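PDB 1S69: group 1 truncated hemoglobin GlbN from Synechocystis sp., which binds oxygen very tightly through a single heme, as a monomeric cyanobacterial globin with the two-on-two helical fold of truncated hemoglobins. Local coordinates for residues L26-I31 against F84-E89; L16-F21 against K42-Q47. All coordinates share one frame; numbering follows the deposited sequence.

Contact 1: L26-I31 against F84-E89. With HEM (protoporphyrin IX containing Fe), chain D.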
loop_
_atom_site.group_PDB
_atom_site.type_symbol
_atom_site.label_atom_id
_atom_site.label_comp_id
_atom_site.label_asym_id
_atom_site.label_seq_id
_atom_site.Cartn_x
_atom_site.Cartn_y
_atom_site.Cartn_z
ATOM N N LEU A 26 -8.878 -1.272 -7.980
ATOM C CA LEU A 26 -9.952 -0.622 -8.760
ATOM C C LEU A 26 -11.073 -1.588 -9.193
ATOM O O LEU A 26 -12.162 -1.173 -9.590
ATOM C CB LEU A 26 -9.387 0.159 -9.946
ATOM C CG LEU A 26 -9.089 1.673 -9.873
ATOM C CD1 LEU A 26 -8.857 2.381 -8.535
ATOM C CD2 LEU A 26 -7.974 2.011 -10.865
ATOM N N GLN A 27 -10.818 -2.869 -9.037
ATOM C CA GLN A 27 -11.839 -3.900 -9.207
ATOM C C GLN A 27 -12.425 -4.398 -7.909
ATOM O O GLN A 27 -13.255 -5.297 -7.925
ATOM C CB GLN A 27 -11.333 -5.078 -10.058
ATOM C CG GLN A 27 -10.855 -4.644 -11.486
ATOM C CD GLN A 27 -11.821 -3.692 -12.258
ATOM O OE1 GLN A 27 -13.006 -3.931 -12.307
ATOM N NE2 GLN A 27 -11.272 -2.631 -12.872
ATOM N N ASP A 28 -11.952 -3.882 -6.785
ATOM C CA ASP A 28 -12.400 -4.321 -5.470
ATOM C C ASP A 28 -13.569 -3.401 -5.052
ATOM O O ASP A 28 -13.377 -2.252 -4.673
ATOM C CB ASP A 28 -11.204 -4.212 -4.493
ATOM C CG ASP A 28 -11.489 -4.792 -3.156
ATOM O OD1 ASP A 28 -12.696 -4.905 -2.819
ATOM O OD2 ASP A 28 -10.593 -5.057 -2.322
ATOM N N ASP A 29 -14.785 -3.925 -5.152
ATOM C CA ASP A 29 -15.998 -3.178 -4.774
ATOM C C ASP A 29 -16.024 -2.644 -3.334
ATOM O O ASP A 29 -16.758 -1.694 -3.034
ATOM C CB ASP A 29 -17.178 -4.079 -4.975
ATOM C CG ASP A 29 -17.590 -4.142 -6.421
ATOM O OD1 ASP A 29 -16.957 -3.502 -7.350
ATOM O OD2 ASP A 29 -18.569 -4.837 -6.709
ATOM N N ARG A 30 -15.210 -3.225 -2.466
ATOM C CA ARG A 30 -15.123 -2.723 -1.067
ATOM C C ARG A 30 -14.482 -1.329 -0.980
ATOM O O ARG A 30 -14.770 -0.544 -0.067
ATOM C CB ARG A 30 -14.326 -3.693 -0.265
ATOM C CG ARG A 30 -14.980 -5.084 -0.207
ATOM C CD ARG A 30 -14.112 -6.109 0.508
ATOM N NE ARG A 30 -12.840 -6.328 -0.223
ATOM C CZ ARG A 30 -11.898 -7.178 0.155
ATOM N NH1 ARG A 30 -12.052 -7.857 1.264
ATOM N NH2 ARG A 30 -10.769 -7.276 -0.525
ATOM N N ILE A 31 -13.630 -1.021 -1.956
ATOM C CA ILE A 31 -12.757 0.178 -1.824
ATOM C C ILE A 31 -12.519 1.003 -3.046
ATOM O O ILE A 31 -11.959 2.089 -2.948
ATOM C CB ILE A 31 -11.357 -0.226 -1.203
ATOM C CG1 ILE A 31 -10.663 -1.290 -2.059
ATOM C CG2 ILE A 31 -11.535 -0.637 0.300
ATOM C CD1 ILE A 31 -9.179 -1.605 -1.652
ATOM N N PHE A 84 -9.322 -0.722 5.376
ATOM C CA PHE A 84 -7.903 -1.001 5.678
ATOM C C PHE A 84 -7.524 -2.498 5.426
ATOM O O PHE A 84 -6.495 -2.829 4.789
ATOM C CB PHE A 84 -7.613 -0.584 7.122
ATOM C CG PHE A 84 -6.129 -0.648 7.470
ATOM C CD1 PHE A 84 -5.311 0.477 7.296
ATOM C CD2 PHE A 84 -5.559 -1.844 7.918
ATOM C CE1 PHE A 84 -3.957 0.421 7.576
ATOM C CE2 PHE A 84 -4.165 -1.933 8.221
ATOM C CZ PHE A 84 -3.370 -0.792 8.061
ATOM N N ASP A 85 -8.335 -3.404 5.961
ATOM C CA ASP A 85 -8.058 -4.814 5.775
ATOM C C ASP A 85 -8.169 -5.251 4.293
ATOM O O ASP A 85 -7.406 -6.104 3.867
ATOM C CB ASP A 85 -9.041 -5.630 6.615
ATOM C CG ASP A 85 -8.780 -5.516 8.076
ATOM O OD1 ASP A 85 -7.667 -5.178 8.552
ATOM O OD2 ASP A 85 -9.682 -5.710 8.862
ATOM N N ALA A 86 -9.121 -4.667 3.535
ATOM C CA ALA A 86 -9.230 -4.887 2.077
ATOM C C ALA A 86 -7.938 -4.479 1.313
ATOM O O ALA A 86 -7.489 -5.184 0.403
ATOM C CB ALA A 86 -10.469 -4.153 1.467
ATOM N N VAL A 87 -7.358 -3.342 1.711
ATOM C CA VAL A 87 -6.140 -2.857 1.078
ATOM C C VAL A 87 -4.988 -3.838 1.366
ATOM O O VAL A 87 -4.258 -4.193 0.455
ATOM C CB VAL A 87 -5.829 -1.407 1.522
ATOM C CG1 VAL A 87 -4.319 -1.082 1.423
ATOM C CG2 VAL A 87 -6.640 -0.453 0.662
ATOM N N ALA A 88 -4.852 -4.266 2.613
ATOM C CA ALA A 88 -3.749 -5.167 3.003
ATOM C C ALA A 88 -3.914 -6.477 2.295
ATOM O O ALA A 88 -2.978 -7.031 1.789
ATOM C CB ALA A 88 -3.718 -5.420 4.523
ATOM N N GLU A 89 -5.138 -6.962 2.253
ATOM C CA GLU A 89 -5.450 -8.209 1.592
ATOM C C GLU A 89 -5.176 -8.156 0.079
ATOM O O GLU A 89 -4.618 -9.120 -0.481
ATOM C CB GLU A 89 -6.900 -8.527 1.900
ATOM C CG GLU A 89 -7.505 -9.776 1.298
ATOM C CD GLU A 89 -9.024 -9.735 1.453
ATOM O OE1 GLU A 89 -9.535 -9.122 2.426
ATOM O OE2 GLU A 89 -9.706 -10.256 0.558
HETATM C CHA HEM D . -2.991 8.128 -0.652
HETATM C CHB HEM D . -0.100 4.691 1.278
HETATM C CHC HEM D . -3.999 2.573 3.235
HETATM C CHD HEM D . -6.715 5.114 0.085
HETATM C C1A HEM D . -1.866 7.402 -0.234
HETATM C C2A HEM D . -0.487 7.761 -0.503
HETATM C C3A HEM D . 0.299 6.810 -0.012
HETATM C C4A HEM D . -0.527 5.811 0.598
HETATM C CMA HEM D . 1.852 6.776 -0.113
HETATM C CAA HEM D . -0.090 9.037 -1.286
HETATM C CBA HEM D . 0.382 10.014 -0.194
HETATM C CGA HEM D . 1.060 11.298 -0.653
HETATM O O1A HEM D . 0.267 12.146 -1.043
HETATM O O2A HEM D . 2.338 11.503 -0.602
HETATM C C1B HEM D . -0.927 3.864 2.008
HETATM C C2B HEM D . -0.446 2.770 2.779
HETATM C C3B HEM D . -1.522 2.175 3.369
HETATM C C4B HEM D . -2.699 2.893 2.911
HETATM C CMB HEM D . 1.075 2.410 2.915
HETATM C CAB HEM D . -1.654 0.892 4.287
HETATM C CBB HEM D . -1.023 -0.307 4.077
HETATM C C1C HEM D . -5.095 3.090 2.531
HETATM C C2C HEM D . -6.447 2.602 2.650
HETATM C C3C HEM D . -7.166 3.295 1.737
HETATM C C4C HEM D . -6.311 4.220 1.040
HETATM C CMC HEM D . -6.859 1.484 3.682
HETATM C CAC HEM D . -8.656 3.228 1.351
HETATM C CBC HEM D . -9.198 2.046 1.098
HETATM C C1D HEM D . -5.980 6.160 -0.385
HETATM C C2D HEM D . -6.483 7.201 -1.216
HETATM C C3D HEM D . -5.324 8.123 -1.397
HETATM C C4D HEM D . -4.237 7.586 -0.671
HETATM C CMD HEM D . -7.885 7.369 -1.805
HETATM C CAD HEM D . -5.268 9.398 -2.214
HETATM C CBD HEM D . -5.863 10.381 -1.202
HETATM C CGD HEM D . -6.359 11.598 -1.918
HETATM O O1D HEM D . -5.557 12.487 -2.162
HETATM O O2D HEM D . -7.549 11.699 -2.238
HETATM N NA HEM D . -1.835 6.193 0.404
HETATM N NB HEM D . -2.325 3.918 2.077
HETATM N NC HEM D . -5.064 4.064 1.555
HETATM N ND HEM D . -4.651 6.427 -0.050
HETATM FE FE HEM D . -3.478 5.168 0.982
#
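Arg30 reaches from the loop after helix 10-26 to Glu89 on helix 81-98, joining two parts of the two-on-two globin fold beside the heme. Its guanidinium shares its N-H groups between two carboxylates. Toward Asp28 it turns its NE side: NE donates almost straight to OD1 of Asp28 (3.0 Å, 169°), and NH2 meets Asp28 OD2 at 2.9 Å. Toward the helix, NH1 bonds Glu89 OE1 at 3.0 Å; OE1 lies in the guanidinium plane, whereas NH1 approaches the syn side of OE1 from 32° out of the carboxylate plane. A weak bond joins Arg30 NH2 to Glu89 OE2. Asp28 OD1 is gripped twice, since it also accepts from the backbone N of Arg30 (3.0 Å), closing an Asx turn. With its CG anti to the backbone N (chi1 -173°), Asp28 brings its carboxylate alongside the arginine. An asparagine in its place, lacking the negative charge and one acceptor oxygen, would probably leave the guanidinium freer to turn from Glu89. The methyl of Ala86 sits over the centre of one guanidinium face. Beneath this polar network, Ile31 CG2 packs on the heme vinyl carbon CBC, and Ile31 CD1 touches Val87 CG2 at 3.6 Å.

Contact 2: L16-F21 against K42-Q47. With HEM (protoporphyrin IX containing Fe), chain D; CYN (cyanide ion), chain C.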
loop_
_atom_site.group_PDB
_atom_site.type_symbol
_atom_site.label_atom_id
_atom_site.label_comp_id
_atom_site.label_asym_id
_atom_site.label_seq_id
_atom_site.Cartn_x
_atom_site.Cartn_y
_atom_site.Cartn_z
ATOM N N LEU A 16 6.155 -3.110 -10.531
ATOM C CA LEU A 16 5.162 -4.104 -10.980
ATOM C C LEU A 16 4.099 -4.384 -9.922
ATOM O O LEU A 16 2.912 -4.459 -10.237
ATOM C CB LEU A 16 5.849 -5.420 -11.294
ATOM C CG LEU A 16 5.199 -6.372 -12.298
ATOM C CD1 LEU A 16 4.799 -7.692 -11.655
ATOM C CD2 LEU A 16 4.047 -5.776 -13.163
ATOM N N ALA A 17 4.526 -4.590 -8.678
ATOM C CA ALA A 17 3.572 -4.824 -7.586
ATOM C C ALA A 17 2.576 -3.680 -7.445
ATOM O O ALA A 17 1.407 -3.903 -7.266
ATOM C CB ALA A 17 4.303 -5.033 -6.271
ATOM N N VAL A 18 3.057 -2.457 -7.451
ATOM C CA VAL A 18 2.192 -1.292 -7.288
ATOM C C VAL A 18 1.164 -1.171 -8.439
ATOM O O VAL A 18 -0.011 -0.879 -8.232
ATOM C CB VAL A 18 3.020 0.020 -7.109
ATOM C CG1 VAL A 18 2.119 1.272 -7.209
ATOM C CG2 VAL A 18 3.681 0.040 -5.673
ATOM N N ASP A 19 1.621 -1.420 -9.648
ATOM C CA ASP A 19 0.739 -1.324 -10.804
ATOM C C ASP A 19 -0.385 -2.334 -10.725
ATOM O O ASP A 19 -1.577 -1.998 -10.909
ATOM C CB ASP A 19 1.501 -1.572 -12.093
ATOM C CG ASP A 19 2.342 -0.405 -12.498
ATOM O OD1 ASP A 19 2.279 0.715 -11.955
ATOM O OD2 ASP A 19 3.148 -0.534 -13.434
ATOM N N LYS A 20 0.016 -3.558 -10.428
ATOM C CA LYS A 20 -0.877 -4.670 -10.282
ATOM C C LYS A 20 -1.814 -4.511 -9.092
ATOM O O LYS A 20 -2.996 -4.867 -9.147
ATOM C CB LYS A 20 -0.059 -5.979 -10.089
ATOM C CG LYS A 20 0.614 -6.657 -11.336
ATOM C CD LYS A 20 -0.229 -6.501 -12.567
ATOM C CE LYS A 20 -0.238 -7.784 -13.480
ATOM N NZ LYS A 20 -0.904 -7.445 -14.820
ATOM N N PHE A 21 -1.281 -3.981 -8.005
ATOM C CA PHE A 21 -2.075 -3.741 -6.793
ATOM C C PHE A 21 -3.261 -2.779 -7.110
ATOM O O PHE A 21 -4.384 -3.066 -6.740
ATOM C CB PHE A 21 -1.132 -3.233 -5.674
ATOM C CG PHE A 21 -1.829 -2.582 -4.518
ATOM C CD1 PHE A 21 -2.641 -3.336 -3.634
ATOM C CD2 PHE A 21 -1.666 -1.213 -4.297
ATOM C CE1 PHE A 21 -3.270 -2.720 -2.530
ATOM C CE2 PHE A 21 -2.322 -0.591 -3.239
ATOM C CZ PHE A 21 -3.109 -1.329 -2.354
ATOM N N LYS A 42 -0.195 9.761 -10.428
ATOM C CA LYS A 42 0.450 10.320 -9.268
ATOM C C LYS A 42 0.429 9.352 -8.068
ATOM O O LYS A 42 1.403 9.263 -7.325
ATOM C CB LYS A 42 -0.217 11.600 -8.882
ATOM C CG LYS A 42 0.129 12.743 -9.776
ATOM C CD LYS A 42 -0.491 14.028 -9.236
ATOM C CE LYS A 42 -0.164 15.237 -10.137
ATOM N NZ LYS A 42 0.380 14.813 -11.479
ATOM N N GLN A 43 -0.681 8.657 -7.892
ATOM C CA GLN A 43 -0.852 7.688 -6.795
ATOM C C GLN A 43 0.130 6.517 -6.921
ATOM O O GLN A 43 0.795 6.155 -5.960
ATOM C CB GLN A 43 -2.295 7.174 -6.772
ATOM C CG GLN A 43 -2.637 6.206 -5.626
ATOM C CD GLN A 43 -2.400 6.803 -4.217
ATOM O OE1 GLN A 43 -2.587 7.994 -4.010
ATOM N NE2 GLN A 43 -1.984 5.964 -3.262
ATOM N N ARG A 44 0.188 5.913 -8.108
ATOM C CA ARG A 44 1.201 4.907 -8.439
ATOM C C ARG A 44 2.645 5.357 -8.098
ATOM O O ARG A 44 3.374 4.611 -7.458
ATOM C CB ARG A 44 1.084 4.434 -9.876
ATOM C CG ARG A 44 -0.028 3.430 -10.062
ATOM C CD ARG A 44 -0.052 2.763 -11.485
ATOM N NE ARG A 44 -0.498 3.710 -12.491
ATOM C CZ ARG A 44 -1.778 3.896 -12.894
ATOM N NH1 ARG A 44 -2.784 3.127 -12.488
ATOM N NH2 ARG A 44 -2.050 4.848 -13.734
ATOM N N ALA A 45 3.044 6.554 -8.533
ATOM C CA ALA A 45 4.388 7.062 -8.273
ATOM C C ALA A 45 4.597 7.257 -6.770
ATOM O O ALA A 45 5.655 6.868 -6.226
ATOM C CB ALA A 45 4.637 8.389 -8.986
ATOM N N HIS A 46 3.609 7.835 -6.082
ATOM C CA HIS A 46 3.722 7.941 -4.612
ATOM C C HIS A 46 3.865 6.594 -3.895
ATOM O O HIS A 46 4.675 6.462 -3.004
ATOM C CB HIS A 46 2.492 8.563 -4.018
ATOM C CG HIS A 46 2.352 10.025 -4.271
ATOM N ND1 HIS A 46 3.384 10.945 -3.975
ATOM C CD2 HIS A 46 1.275 10.737 -4.744
ATOM C CE1 HIS A 46 2.953 12.169 -4.246
ATOM N NE2 HIS A 46 1.685 12.064 -4.734
ATOM N N GLN A 47 3.030 5.619 -4.255
ATOM C CA GLN A 47 3.066 4.294 -3.593
ATOM C C GLN A 47 4.407 3.551 -3.888
ATOM O O GLN A 47 4.968 2.885 -2.999
ATOM C CB GLN A 47 1.891 3.401 -3.998
ATOM C CG GLN A 47 1.704 2.158 -3.075
ATOM C CD GLN A 47 1.263 2.534 -1.656
ATOM O OE1 GLN A 47 0.058 2.626 -1.386
ATOM N NE2 GLN A 47 2.204 2.711 -0.757
HETATM C CHA HEM D . -2.991 8.128 -0.652
HETATM C CHB HEM D . -0.100 4.691 1.278
HETATM C CHC HEM D . -3.999 2.573 3.235
HETATM C CHD HEM D . -6.715 5.114 0.085
HETATM C C1A HEM D . -1.866 7.402 -0.234
HETATM C C2A HEM D . -0.487 7.761 -0.503
HETATM C C3A HEM D . 0.299 6.810 -0.012
HETATM C C4A HEM D . -0.527 5.811 0.598
HETATM C CMA HEM D . 1.852 6.776 -0.113
HETATM C CAA HEM D . -0.090 9.037 -1.286
HETATM C CBA HEM D . 0.382 10.014 -0.194
HETATM C CGA HEM D . 1.060 11.298 -0.653
HETATM O O1A HEM D . 0.267 12.146 -1.043
HETATM O O2A HEM D . 2.338 11.503 -0.602
HETATM C C1B HEM D . -0.927 3.864 2.008
HETATM C C2B HEM D . -0.446 2.770 2.779
HETATM C C3B HEM D . -1.522 2.175 3.369
HETATM C C4B HEM D . -2.699 2.893 2.911
HETATM C CMB HEM D . 1.075 2.410 2.915
HETATM C CAB HEM D . -1.654 0.892 4.287
HETATM C CBB HEM D . -1.023 -0.307 4.077
HETATM C C1C HEM D . -5.095 3.090 2.531
HETATM C C2C HEM D . -6.447 2.602 2.650
HETATM C C3C HEM D . -7.166 3.295 1.737
HETATM C C4C HEM D . -6.311 4.220 1.040
HETATM C CMC HEM D . -6.859 1.484 3.682
HETATM C CAC HEM D . -8.656 3.228 1.351
HETATM C CBC HEM D . -9.198 2.046 1.098
HETATM C C1D HEM D . -5.980 6.160 -0.385
HETATM C C2D HEM D . -6.483 7.201 -1.216
HETATM C C3D HEM D . -5.324 8.123 -1.397
HETATM C C4D HEM D . -4.237 7.586 -0.671
HETATM C CMD HEM D . -7.885 7.369 -1.805
HETATM C CAD HEM D . -5.268 9.398 -2.214
HETATM C CBD HEM D . -5.863 10.381 -1.202
HETATM C CGD HEM D . -6.359 11.598 -1.918
HETATM O O1D HEM D . -5.557 12.487 -2.162
HETATM O O2D HEM D . -7.549 11.699 -2.238
HETATM N NA HEM D . -1.835 6.193 0.404
HETATM N NB HEM D . -2.325 3.918 2.077
HETATM N NC HEM D . -5.064 4.064 1.555
HETATM N ND HEM D . -4.651 6.427 -0.050
HETATM FE FE HEM D . -3.478 5.168 0.982
HETATM C C CYN C . -3.257 3.963 -0.664
HETATM N N CYN C . -3.163 3.361 -1.583
HETATM O O HOH W 1 -2.307 0.155 -11.841
#
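Val18 and Gln47 make the apolar part of this crossing between helices 10-26 and 40-54, whose local axes run 138° apart and approach to 9.6 Å. With CG1 anti to the backbone N (chi1 169°), Val18 spreads both methyls toward the other helix: CG1 rests against the carbonyl O of Arg44 and against CB of Gln47 (3.9 Å), while CG2 lies on Gln47 CG. The polar contacts involve the partly exposed Asp19 and Arg44. Their side chains cross at about a right angle, and Asp19 OD1 meets the methylene CD of Arg44 at 3.1 Å; NE of Arg44 stays 4.1 Å from Asp19 OD1, whose salt bridge is with Lys48. A water accepts from Arg44 NH1 at 3.1 Å, but its link to Asp19 O is too short to be trusted. On the heme side is the distal pocket. Gln43 NE2, hydrogen-bonded to Tyr22 OH, lies 3.3 Å from the cyanide N, and the Phe21 ring turns its edge to the same N. His46, the distal iron ligand of the hexacoordinate state, here has one ring face under heme O2A. With no direct hydrogen bond or salt bridge between 16-21 and 42-47, aliphatic contact probably does most of the holding beside the bound ligand.

Overall arrangement
Contacts 1 and 2 both reach the distal side of one heme, contact 1 near its vinyl edge and contact 2 over the ligand, with centres about 15 Å apart, within a single globin domain. Along the chain their segments alternate: 16-21, then 26-31, then 42-47, then 84-89. Helix 10-26 supplies the first segment of contact 2 and leads directly into the loop of contact 1, so the two are linked through the chain as well as through space. They also touch, where the backbone O of Val87 meets Phe21 CE1 at 3.5 Å. Contact 2 adds helix 40-54, whereas contact 1 adds helix 81-98. Together they help form the distal wall and vinyl edge of the heme pocket from segments distant in sequence.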